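Local coordinates for protein Tp0751 (Treponema pallidum, PDB 5JK2) that acts as an adhesin, using a non-canonical lipocalin fold to mediate attachment to extracellular matrix components and interactions with host cells, at residues I79-S82 against Q87-F90; A29-L34 against Q47-G52; L105-N108 against I114-R117. The protein carries 1 engineered substitution. All coordinates share one frame; numbering follows the deposited sequence.

Interaction 1 (I79-S82 against Q87-F90); sequences ITFS and QEIF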
ATOM      1  N   ILE A  79      -4.590   6.609   1.621  1.00 28.18           N
ATOM      2  CA  ILE A  79      -4.306   5.683   0.541  1.00 24.46           C
ATOM      3  C   ILE A  79      -5.361   5.872  -0.533  1.00 21.19           C
ATOM      4  O   ILE A  79      -6.542   5.602  -0.315  1.00 23.13           O
ATOM      5  CB  ILE A  79      -4.281   4.222   1.019  1.00 17.93           C
ATOM      6  CG1 ILE A  79      -3.150   4.015   2.035  1.00 19.73           C
ATOM      7  CG2 ILE A  79      -4.100   3.281  -0.169  1.00 17.53           C
ATOM      8  CD1 ILE A  79      -3.197   2.685   2.760  1.00 29.47           C
ATOM      9  N   THR A  80      -4.921   6.354  -1.689  1.00 23.87           N
ATOM     10  CA  THR A  80      -5.825   6.647  -2.786  1.00 24.65           C
ATOM     11  C   THR A  80      -5.899   5.456  -3.726  1.00 20.31           C
ATOM     12  O   THR A  80      -4.877   4.927  -4.160  1.00 23.16           O
ATOM     13  CB  THR A  80      -5.380   7.901  -3.571  1.00 27.86           C
ATOM     14  OG1 THR A  80      -4.389   7.543  -4.542  1.00 35.66           O
ATOM     15  CG2 THR A  80      -4.815   8.959  -2.629  1.00 24.34           C
ATOM     16  N   PHE A  81      -7.126   5.039  -4.022  1.00 22.69           N
ATOM     17  CA  PHE A  81      -7.384   3.909  -4.902  1.00 18.13           C
ATOM     18  C   PHE A  81      -7.950   4.392  -6.224  1.00 17.47           C
ATOM     19  O   PHE A  81      -8.995   5.035  -6.248  1.00 21.03           O
ATOM     20  CB  PHE A  81      -8.367   2.937  -4.255  1.00 22.75           C
ATOM     21  CG  PHE A  81      -7.913   2.404  -2.933  1.00 22.43           C
ATOM     22  CD1 PHE A  81      -7.998   3.180  -1.789  1.00 23.39           C
ATOM     23  CD2 PHE A  81      -7.424   1.115  -2.829  1.00 24.99           C
ATOM     24  CE1 PHE A  81      -7.587   2.684  -0.569  1.00 28.13           C
ATOM     25  CE2 PHE A  81      -7.014   0.612  -1.615  1.00 27.72           C
ATOM     26  CZ  PHE A  81      -7.094   1.397  -0.481  1.00 24.91           C
ATOM     27  N   SER A  82      -7.274   4.061  -7.322  1.00 20.07           N
ATOM     28  CA  SER A  82      -7.663   4.554  -8.640  1.00 19.25           C
ATOM     29  C   SER A  82      -7.684   3.471  -9.712  1.00 22.00           C
ATOM     30  O   SER A  82      -6.806   2.614  -9.770  1.00 24.26           O
ATOM     31  CB  SER A  82      -6.716   5.669  -9.094  1.00 19.10           C
ATOM     32  OG  SER A  82      -6.736   6.764  -8.198  1.00 24.98           O
ATOM     33  N   GLN A  87     -12.012   6.407  -8.450  1.00 27.78           N
ATOM     34  CA  GLN A  87     -11.029   7.133  -7.661  1.00 24.16           C
ATOM     35  C   GLN A  87     -11.625   7.347  -6.281  1.00 20.31           C
ATOM     36  O   GLN A  87     -12.796   7.702  -6.151  1.00 24.32           O
ATOM     37  CB  GLN A  87     -10.629   8.463  -8.321  1.00 26.43           C
ATOM     38  CG  GLN A  87     -11.694   9.556  -8.313  1.00 33.14           C
ATOM     39  CD  GLN A  87     -11.171  10.904  -8.805  1.00 32.10           C
ATOM     40  OE1 GLN A  87     -11.670  11.955  -8.395  1.00 28.20           O
ATOM     41  NE2 GLN A  87     -10.174  10.877  -9.690  1.00 35.96           N
ATOM     42  N   GLU A  88     -10.825   7.095  -5.252  1.00 24.45           N
ATOM     43  CA  GLU A  88     -11.309   7.159  -3.882  1.00 21.69           C
ATOM     44  C   GLU A  88     -10.149   7.115  -2.898  1.00 18.15           C
ATOM     45  O   GLU A  88      -9.069   6.624  -3.221  1.00 17.20           O
ATOM     46  CB  GLU A  88     -12.279   6.011  -3.610  1.00 28.12           C
ATOM     47  CG  GLU A  88     -11.672   4.631  -3.832  1.00 20.18           C
ATOM     48  CD  GLU A  88     -12.717   3.553  -4.035  1.00 25.80           C
ATOM     49  OE1 GLU A  88     -13.744   3.825  -4.695  1.00 28.62           O
ATOM     50  OE2 GLU A  88     -12.509   2.426  -3.538  1.00 32.68           O
ATOM     51  N   ILE A  89     -10.384   7.638  -1.698  1.00 20.64           N
ATOM     52  CA  ILE A  89      -9.354   7.726  -0.671  1.00 18.33           C
ATOM     53  C   ILE A  89      -9.834   7.114   0.632  1.00 15.69           C
ATOM     54  O   ILE A  89     -11.006   7.234   0.985  1.00 19.13           O
ATOM     55  CB  ILE A  89      -8.948   9.185  -0.400  1.00 24.62           C
ATOM     56  CG1 ILE A  89      -8.586   9.890  -1.710  1.00 28.13           C
ATOM     57  CG2 ILE A  89      -7.788   9.230   0.592  1.00 21.90           C
ATOM     58  CD1 ILE A  89      -8.275  11.370  -1.567  1.00 24.20           C
ATOM     59  N   PHE A  90      -8.914   6.470   1.344  1.00 18.92           N
ATOM     60  CA  PHE A  90      -9.203   5.925   2.664  1.00 24.18           C
ATOM     61  C   PHE A  90      -8.148   6.383   3.660  1.00 21.81           C
ATOM     62  O   PHE A  90      -6.961   6.110   3.494  1.00 22.08           O
ATOM     63  CB  PHE A  90      -9.260   4.393   2.631  1.00 19.09           C
ATOM     64  CG  PHE A  90     -10.465   3.841   1.928  1.00 15.06           C
ATOM     65  CD1 PHE A  90     -10.605   3.963   0.555  1.00 19.29           C
ATOM     66  CD2 PHE A  90     -11.448   3.185   2.639  1.00 21.21           C
ATOM     67  CE1 PHE A  90     -11.716   3.450  -0.088  1.00 17.75           C
ATOM     68  CE2 PHE A  90     -12.554   2.671   2.005  1.00 23.55           C
ATOM     69  CZ  PHE A  90     -12.690   2.802   0.640  1.00 23.68           C
TER

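Interaction 2 (A29-L34 against Q47-G52); sequences AMRIAL and QHLLAG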
ATOM      1  N   ALA A  29      19.245   3.944  -4.641  1.00 59.12           N
ATOM      2  CA  ALA A  29      20.071   3.314  -3.620  1.00 56.81           C
ATOM      3  C   ALA A  29      19.497   3.581  -2.236  1.00 54.59           C
ATOM      4  O   ALA A  29      19.533   2.714  -1.362  1.00 48.46           O
ATOM      5  CB  ALA A  29      21.500   3.818  -3.710  1.00 55.61           C
ATOM      6  N   MET A  30      18.963   4.785  -2.045  1.00 58.97           N
ATOM      7  CA  MET A  30      18.374   5.172  -0.770  1.00 54.88           C
ATOM      8  C   MET A  30      17.205   4.265  -0.420  1.00 50.86           C
ATOM      9  O   MET A  30      16.986   3.949   0.745  1.00 48.84           O
ATOM     10  CB  MET A  30      17.919   6.632  -0.808  1.00 54.70           C
ATOM     11  CG  MET A  30      19.063   7.619  -0.927  1.00 59.68           C
ATOM     12  SD  MET A  30      20.228   7.478   0.445  1.00 57.65           S
ATOM     13  CE  MET A  30      21.650   8.332  -0.233  1.00 72.55           C
ATOM     14  N   ARG A  31      16.461   3.844  -1.435  1.00 53.29           N
ATOM     15  CA  ARG A  31      15.366   2.911  -1.222  1.00 44.16           C
ATOM     16  C   ARG A  31      15.914   1.544  -0.832  1.00 44.18           C
ATOM     17  O   ARG A  31      15.357   0.866   0.030  1.00 48.18           O
ATOM     18  CB  ARG A  31      14.500   2.800  -2.476  1.00 48.65           C
ATOM     19  CG  ARG A  31      13.825   4.104  -2.870  1.00 56.22           C
ATOM     20  CD  ARG A  31      12.777   3.895  -3.948  1.00 52.15           C
ATOM     21  NE  ARG A  31      11.710   3.004  -3.498  1.00 41.93           N
ATOM     22  CZ  ARG A  31      10.741   3.357  -2.660  1.00 39.73           C
ATOM     23  NH1 ARG A  31       9.819   2.474  -2.310  1.00 43.49           N
ATOM     24  NH2 ARG A  31      10.696   4.589  -2.166  1.00 40.74           N
ATOM     25  N   ILE A  32      17.011   1.146  -1.464  1.00 44.68           N
ATOM     26  CA  ILE A  32      17.647  -0.125  -1.149  1.00 44.72           C
ATOM     27  C   ILE A  32      18.303  -0.046   0.225  1.00 45.39           C
ATOM     28  O   ILE A  32      18.311  -1.020   0.976  1.00 53.84           O
ATOM     29  CB  ILE A  32      18.701  -0.513  -2.195  1.00 49.21           C
ATOM     30  CG1 ILE A  32      18.077  -0.560  -3.593  1.00 53.07           C
ATOM     31  CG2 ILE A  32      19.309  -1.866  -1.848  1.00 51.54           C
ATOM     32  CD1 ILE A  32      19.091  -0.561  -4.718  1.00 52.83           C
ATOM     33  N   ALA A  33      18.866   1.116   0.536  1.00 44.27           N
ATOM     34  CA  ALA A  33      19.445   1.363   1.851  1.00 43.77           C
ATOM     35  C   ALA A  33      18.349   1.290   2.906  1.00 49.85           C
ATOM     36  O   ALA A  33      18.472   0.578   3.903  1.00 52.67           O
ATOM     37  CB  ALA A  33      20.131   2.715   1.888  1.00 46.76           C
ATOM     38  N   LEU A  34      17.276   2.035   2.663  1.00 51.83           N
ATOM     39  CA  LEU A  34      16.109   2.044   3.536  1.00 51.89           C
ATOM     40  C   LEU A  34      15.539   0.636   3.671  1.00 47.26           C
ATOM     41  O   LEU A  34      15.119   0.221   4.752  1.00 48.43           O
ATOM     42  CB  LEU A  34      15.052   3.001   2.978  1.00 57.24           C
ATOM     43  CG  LEU A  34      13.957   3.541   3.897  1.00 65.60           C
ATOM     44  CD1 LEU A  34      14.561   4.379   5.015  1.00 66.22           C
ATOM     45  CD2 LEU A  34      12.967   4.355   3.077  1.00 57.57           C
ATOM     46  N   GLN A  47       7.184   1.385   6.242  1.00 47.64           N
ATOM     47  CA  GLN A  47       6.135   2.115   5.547  1.00 38.07           C
ATOM     48  C   GLN A  47       6.725   3.193   4.655  1.00 37.03           C
ATOM     49  O   GLN A  47       6.146   3.560   3.634  1.00 38.46           O
ATOM     50  CB  GLN A  47       5.171   2.750   6.553  1.00 42.68           C
ATOM     51  CG  GLN A  47       4.631   1.790   7.608  1.00 48.35           C
ATOM     52  CD  GLN A  47       3.638   2.452   8.547  1.00 50.83           C
ATOM     53  OE1 GLN A  47       3.266   3.610   8.358  1.00 56.06           O
ATOM     54  NE2 GLN A  47       3.203   1.717   9.565  1.00 54.55           N
ATOM     55  N   HIS A  48       7.888   3.697   5.052  1.00 40.12           N
ATOM     56  CA  HIS A  48       8.532   4.792   4.343  1.00 53.01           C
ATOM     57  C   HIS A  48       8.810   4.408   2.891  1.00 50.58           C
ATOM     58  O   HIS A  48       8.922   5.272   2.019  1.00 48.14           O
ATOM     59  CB  HIS A  48       9.825   5.189   5.056  1.00 57.77           C
ATOM     60  CG  HIS A  48      10.250   6.602   4.802  1.00 67.61           C
ATOM     61  ND1 HIS A  48      11.231   7.231   5.538  1.00 66.73           N
ATOM     62  CD2 HIS A  48       9.819   7.514   3.894  1.00 68.20           C
ATOM     63  CE1 HIS A  48      11.390   8.465   5.095  1.00 67.13           C
ATOM     64  NE2 HIS A  48      10.548   8.663   4.099  1.00 70.72           N
ATOM     65  N   LEU A  49       8.900   3.107   2.635  1.00 41.68           N
ATOM     66  CA  LEU A  49       9.097   2.606   1.281  1.00 38.75           C
ATOM     67  C   LEU A  49       7.803   2.638   0.476  1.00 34.21           C
ATOM     68  O   LEU A  49       7.835   2.628  -0.753  1.00 35.26           O
ATOM     69  CB  LEU A  49       9.649   1.178   1.309  1.00 47.74           C
ATOM     70  CG  LEU A  49      11.125   0.997   1.677  1.00 45.52           C
ATOM     71  CD1 LEU A  49      11.458  -0.480   1.795  1.00 39.14           C
ATOM     72  CD2 LEU A  49      12.032   1.669   0.652  1.00 52.61           C
ATOM     73  N   LEU A  50       6.666   2.669   1.163  1.00 34.47           N
ATOM     74  CA  LEU A  50       5.373   2.644   0.484  1.00 37.37           C
ATOM     75  C   LEU A  50       4.985   4.007  -0.067  1.00 31.45           C
ATOM     76  O   LEU A  50       4.272   4.095  -1.068  1.00 25.46           O
ATOM     77  CB  LEU A  50       4.278   2.149   1.430  1.00 32.32           C
ATOM     78  CG  LEU A  50       4.352   0.668   1.798  1.00 31.97           C
ATOM     79  CD1 LEU A  50       3.345   0.343   2.877  1.00 27.50           C
ATOM     80  CD2 LEU A  50       4.119  -0.197   0.571  1.00 29.09           C
ATOM     81  N   ALA A  51       5.448   5.063   0.596  1.00 34.48           N
ATOM     82  CA  ALA A  51       5.133   6.428   0.194  1.00 33.82           C
ATOM     83  C   ALA A  51       5.431   6.655  -1.286  1.00 34.90           C
ATOM     84  O   ALA A  51       6.590   6.730  -1.691  1.00 38.58           O
ATOM     85  CB  ALA A  51       5.909   7.415   1.043  1.00 37.80           C
ATOM     86  N   GLY A  52       4.371   6.751  -2.086  1.00 26.39           N
ATOM     87  CA  GLY A  52       4.501   7.003  -3.509  1.00 21.64           C
ATOM     88  C   GLY A  52       3.464   6.267  -4.332  1.00 17.85           C
ATOM     89  O   GLY A  52       2.528   5.686  -3.793  1.00 19.11           O
TER

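Interaction 3 (L105-N108 against I114-R117); sequences LTRN and IRRR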
ATOM      1  N   LEU A 105      -5.458  -0.487   8.397  1.00 34.02           N
ATOM      2  CA  LEU A 105      -6.892  -0.353   8.624  1.00 37.47           C
ATOM      3  C   LEU A 105      -7.274   1.050   8.185  1.00 26.61           C
ATOM      4  O   LEU A 105      -6.976   2.027   8.873  1.00 26.18           O
ATOM      5  CB  LEU A 105      -7.268  -0.594  10.092  1.00 40.20           C
ATOM      6  CG  LEU A 105      -8.758  -0.683  10.466  1.00 40.87           C
ATOM      7  CD1 LEU A 105      -9.421   0.689  10.533  1.00 43.49           C
ATOM      8  CD2 LEU A 105      -9.530  -1.593   9.512  1.00 35.61           C
ATOM      9  N   THR A 106      -7.925   1.141   7.030  1.00 25.14           N
ATOM     10  CA  THR A 106      -8.237   2.425   6.423  1.00 26.26           C
ATOM     11  C   THR A 106      -9.741   2.671   6.421  1.00 23.97           C
ATOM     12  O   THR A 106     -10.520   1.741   6.598  1.00 28.12           O
ATOM     13  CB  THR A 106      -7.709   2.498   4.985  1.00 24.43           C
ATOM     14  OG1 THR A 106      -8.572   1.755   4.116  1.00 29.52           O
ATOM     15  CG2 THR A 106      -6.303   1.930   4.896  1.00 32.26           C
ATOM     16  N   ARG A 107     -10.141   3.922   6.212  1.00 18.25           N
ATOM     17  CA  ARG A 107     -11.544   4.308   6.300  1.00 18.09           C
ATOM     18  C   ARG A 107     -11.908   5.350   5.252  1.00 22.36           C
ATOM     19  O   ARG A 107     -11.234   6.372   5.117  1.00 28.45           O
ATOM     20  CB  ARG A 107     -11.841   4.837   7.700  1.00 25.11           C
ATOM     21  CG  ARG A 107     -13.157   5.592   7.842  1.00 30.67           C
ATOM     22  CD  ARG A 107     -13.387   6.010   9.287  1.00 36.19           C
ATOM     23  NE  ARG A 107     -12.161   6.500   9.919  1.00 38.22           N
ATOM     24  CZ  ARG A 107     -11.686   7.738   9.793  1.00 31.90           C
ATOM     25  NH1 ARG A 107     -10.564   8.080  10.410  1.00 32.34           N
ATOM     26  NH2 ARG A 107     -12.324   8.633   9.051  1.00 29.14           N
ATOM     27  N   ASN A 108     -12.988   5.086   4.521  1.00 21.42           N
ATOM     28  CA  ASN A 108     -13.443   5.976   3.461  1.00 21.28           C
ATOM     29  C   ASN A 108     -13.618   7.405   3.964  1.00 20.49           C
ATOM     30  O   ASN A 108     -14.023   7.627   5.104  1.00 28.52           O
ATOM     31  CB  ASN A 108     -14.752   5.449   2.864  1.00 21.65           C
ATOM     32  CG  ASN A 108     -15.332   6.373   1.812  1.00 24.95           C
ATOM     33  OD1 ASN A 108     -16.272   7.122   2.077  1.00 27.68           O
ATOM     34  ND2 ASN A 108     -14.778   6.320   0.607  1.00 30.16           N
ATOM     35  N   ILE A 114     -17.872   2.651   5.784  1.00 25.21           N
ATOM     36  CA  ILE A 114     -17.120   1.874   4.814  1.00 21.89           C
ATOM     37  C   ILE A 114     -15.625   2.021   5.059  1.00 19.60           C
ATOM     38  O   ILE A 114     -15.084   3.126   5.047  1.00 24.31           O
ATOM     39  CB  ILE A 114     -17.470   2.307   3.382  1.00 25.46           C
ATOM     40  CG1 ILE A 114     -18.952   2.030   3.097  1.00 24.23           C
ATOM     41  CG2 ILE A 114     -16.582   1.585   2.368  1.00 25.64           C
ATOM     42  CD1 ILE A 114     -19.514   2.821   1.960  1.00 32.87           C
ATOM     43  N   ARG A 115     -14.974   0.884   5.263  1.00 20.37           N
ATOM     44  CA  ARG A 115     -13.561   0.836   5.589  1.00 22.49           C
ATOM     45  C   ARG A 115     -12.900  -0.217   4.711  1.00 21.58           C
ATOM     46  O   ARG A 115     -13.575  -0.877   3.928  1.00 33.89           O
ATOM     47  CB  ARG A 115     -13.380   0.530   7.077  1.00 32.20           C
ATOM     48  CG  ARG A 115     -14.154   1.488   7.972  1.00 32.75           C
ATOM     49  CD  ARG A 115     -13.490   1.697   9.320  1.00 34.04           C
ATOM     50  NE  ARG A 115     -13.413   0.466  10.097  1.00 52.81           N
ATOM     51  CZ  ARG A 115     -12.938   0.393  11.337  1.00 49.21           C
ATOM     52  NH1 ARG A 115     -12.906  -0.774  11.966  1.00 44.89           N
ATOM     53  NH2 ARG A 115     -12.491   1.482  11.947  1.00 47.63           N
ATOM     54  N   ARG A 116     -11.586  -0.370   4.832  1.00 23.68           N
ATOM     55  CA  ARG A 116     -10.859  -1.306   3.981  1.00 27.14           C
ATOM     56  C   ARG A 116      -9.567  -1.788   4.636  1.00 30.59           C
ATOM     57  O   ARG A 116      -8.726  -0.983   5.036  1.00 28.35           O
ATOM     58  CB  ARG A 116     -10.554  -0.650   2.633  1.00 25.02           C
ATOM     59  CG  ARG A 116      -9.893  -1.568   1.618  1.00 21.26           C
ATOM     60  CD  ARG A 116      -9.866  -0.937   0.240  1.00 25.53           C
ATOM     61  NE  ARG A 116     -11.195  -0.904  -0.364  1.00 22.44           N
ATOM     62  CZ  ARG A 116     -11.515  -0.188  -1.436  1.00 19.25           C
ATOM     63  NH1 ARG A 116     -10.602   0.567  -2.033  1.00 21.24           N
ATOM     64  NH2 ARG A 116     -12.750  -0.225  -1.912  1.00 23.82           N
ATOM     65  N   ARG A 117      -9.423  -3.107   4.741  1.00 27.41           N
ATOM     66  CA  ARG A 117      -8.216  -3.718   5.288  1.00 22.31           C
ATOM     67  C   ARG A 117      -7.245  -4.082   4.179  1.00 22.14           C
ATOM     68  O   ARG A 117      -7.647  -4.594   3.136  1.00 24.65           O
ATOM     69  CB  ARG A 117      -8.563  -4.965   6.098  1.00 31.99           C
ATOM     70  CG  ARG A 117      -9.375  -4.662   7.334  1.00 44.02           C
ATOM     71  CD  ARG A 117      -9.507  -5.870   8.246  1.00 52.43           C
ATOM     72  NE  ARG A 117      -9.858  -5.474   9.609  1.00 65.32           N
ATOM     73  CZ  ARG A 117     -11.068  -5.071   9.988  1.00 69.61           C
ATOM     74  NH1 ARG A 117     -11.286  -4.728  11.250  1.00 72.61           N
ATOM     75  NH2 ARG A 117     -12.060  -5.002   9.108  1.00 67.02           N
TER

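Interaction 1 (I79-S82 against Q87-F90)
The antiparallel hairpin of strands 78-83 and 86-98 brings Phe81 against Phe90, the residue diagonal to it, and against its direct partner Glu88. Two reciprocal backbone pairs hold the strands together. Ile79 N donates to Phe90 O at 3.1 Å, and Phe90 N returns a bond to Ile79 O at 3.0 Å. Phe81 and Glu88 form the second pair. There Glu88 N reaches Phe81 O at 2.9 Å, and Phe81 N bonds back to Glu88 O. Phe81 and Phe90 share a face of the sheet with Ile79 and Glu88. Their planes stand at 80°, and Phe81 CE1 comes to 3.5 Å from Phe90 CD1. Both rings lean beside their own backbone N (chi1 -58° and -71°), which sets them next to each other. Glu88 CG lies 3.7 Å from Phe81 CB, and the carboxylate continues to a salt bridge with Arg116. Arg116 also makes a cation-pi contact with Phe81, and Trp147 meets that ring edge-to-face. The other face is more open to the surface. On it Thr80 CG2 and Ile89 CG1 lie side by side, 4.0 Å apart. Such a hairpin of sequential antiparallel strands is the repeating unit of an up-and-down barrel, here the lipocalin-like one.

Interaction 2 (A29-L34 against Q47-G52)
His48 meets the helix 26-39 through Leu34. Its CB lies 3.8 Å from Leu34 CD2, and the two side chains cross at about a right angle. The near end of the imidazole meets the same methyl obliquely, with His48 CG 3.9 Å from Leu34 CD2; the histidine is exposed. Leu49 comes next and makes the main contact. Leu49 CD2 is wedged between two helix residues, 3.7 Å from Leu34 CD2. On its other contact, Leu49 CD2 lies 3.5 Å from the carbonyl oxygen Arg31 O. The same methyl sits over one face of the Arg31 guanidinium, offset toward its rim. Residues 47-50 have helical backbone angles but lack regular helical bonding. They lead into the first strand of the barrel, in a position that recalls the short N-terminal turn of lipocalins. Leu49 O is the polar part of the contact. Arg31 NH1 donates to it, but the modelled 2.5 Å from Arg31 NH1 to Leu49 O is doubtfully short. As modelled, the approach lies in both the carbonyl and guanidinium planes. A bend at chi3 (61°) turns the arginine chain toward this oxygen. NH1 also donates to His125 O. Leu50 points away from the helix and packs on Val102, Phe104, Val120 and Phe122 of the barrel strands.

Interaction 3 (L105-N108 against I114-R117)
Leu105 touches two arginines of the partner strand and offers one methyl to each. CD2 sits over the centre of the Arg117 guanidinium, with Arg117 CZ 3.8 Å from Leu105 CD2. These two side chains run side by side and point the same way. CD1 lies over one face of the Arg115 guanidinium, offset toward its rim, with Leu105 CD1 3.5 Å from Arg115 NH2. The leucine reaches both because its CG is anti to the backbone N (chi1 -172°), which spreads the branch toward the partner strand. The Arg117 guanidinium is paired with Asp135. Arg107 CB packs 3.9 Å from Arg115 CD on the same face. Their guanidinium planes are 35° apart and do not touch, Arg107 NE staying 5.4 Å from Arg115 NH2; Arg107 turns to a salt bridge with Asp93. This is the antiparallel hairpin of strands 101-108 and 115-122, two neighbouring staves of the lipocalin-like barrel. Its other face carries Thr106 and Arg116. Arg116 O accepts twice from Thr106: from Thr106 N at 3.0 Å and from Thr106 OG1 at 2.9 Å. Arg116 N donates back to Thr106 O. The threonine hydroxyl stands between its own backbone N and carbonyl carbon (chi1 77°), within reach of Arg116 O. The Arg116 guanidinium leads away to salt bridges with Glu134 and Glu88. Toward the turn, Asn108 N donates to Ile114 O at 2.9 Å, while Asn108 OD1 accepts from Ile111 N.

Overall arrangement
Interactions 1 and 3 are consecutive hairpins of one eight-stranded antiparallel barrel, with strands 86-98 and 101-108 adjacent in the sheet. Their centres lie about 10 Å apart and their side chains touch. Arg116 of interaction 3 joins them: Arg116 NH1 is 3.1 Å from Glu88 OE2 and 3.3 Å from Phe81 CD2. Phe90 packs against the neighbouring strand, with Phe90 CB 3.1 Å from Thr106 OG1. Interaction 2 lies on the opposite side of the chain's centre, where helix 26-39 meets the lead-in to the first strand. Its centre is about 21 Å from that of interaction 1 and about 24 Å from that of interaction 3, and it touches neither.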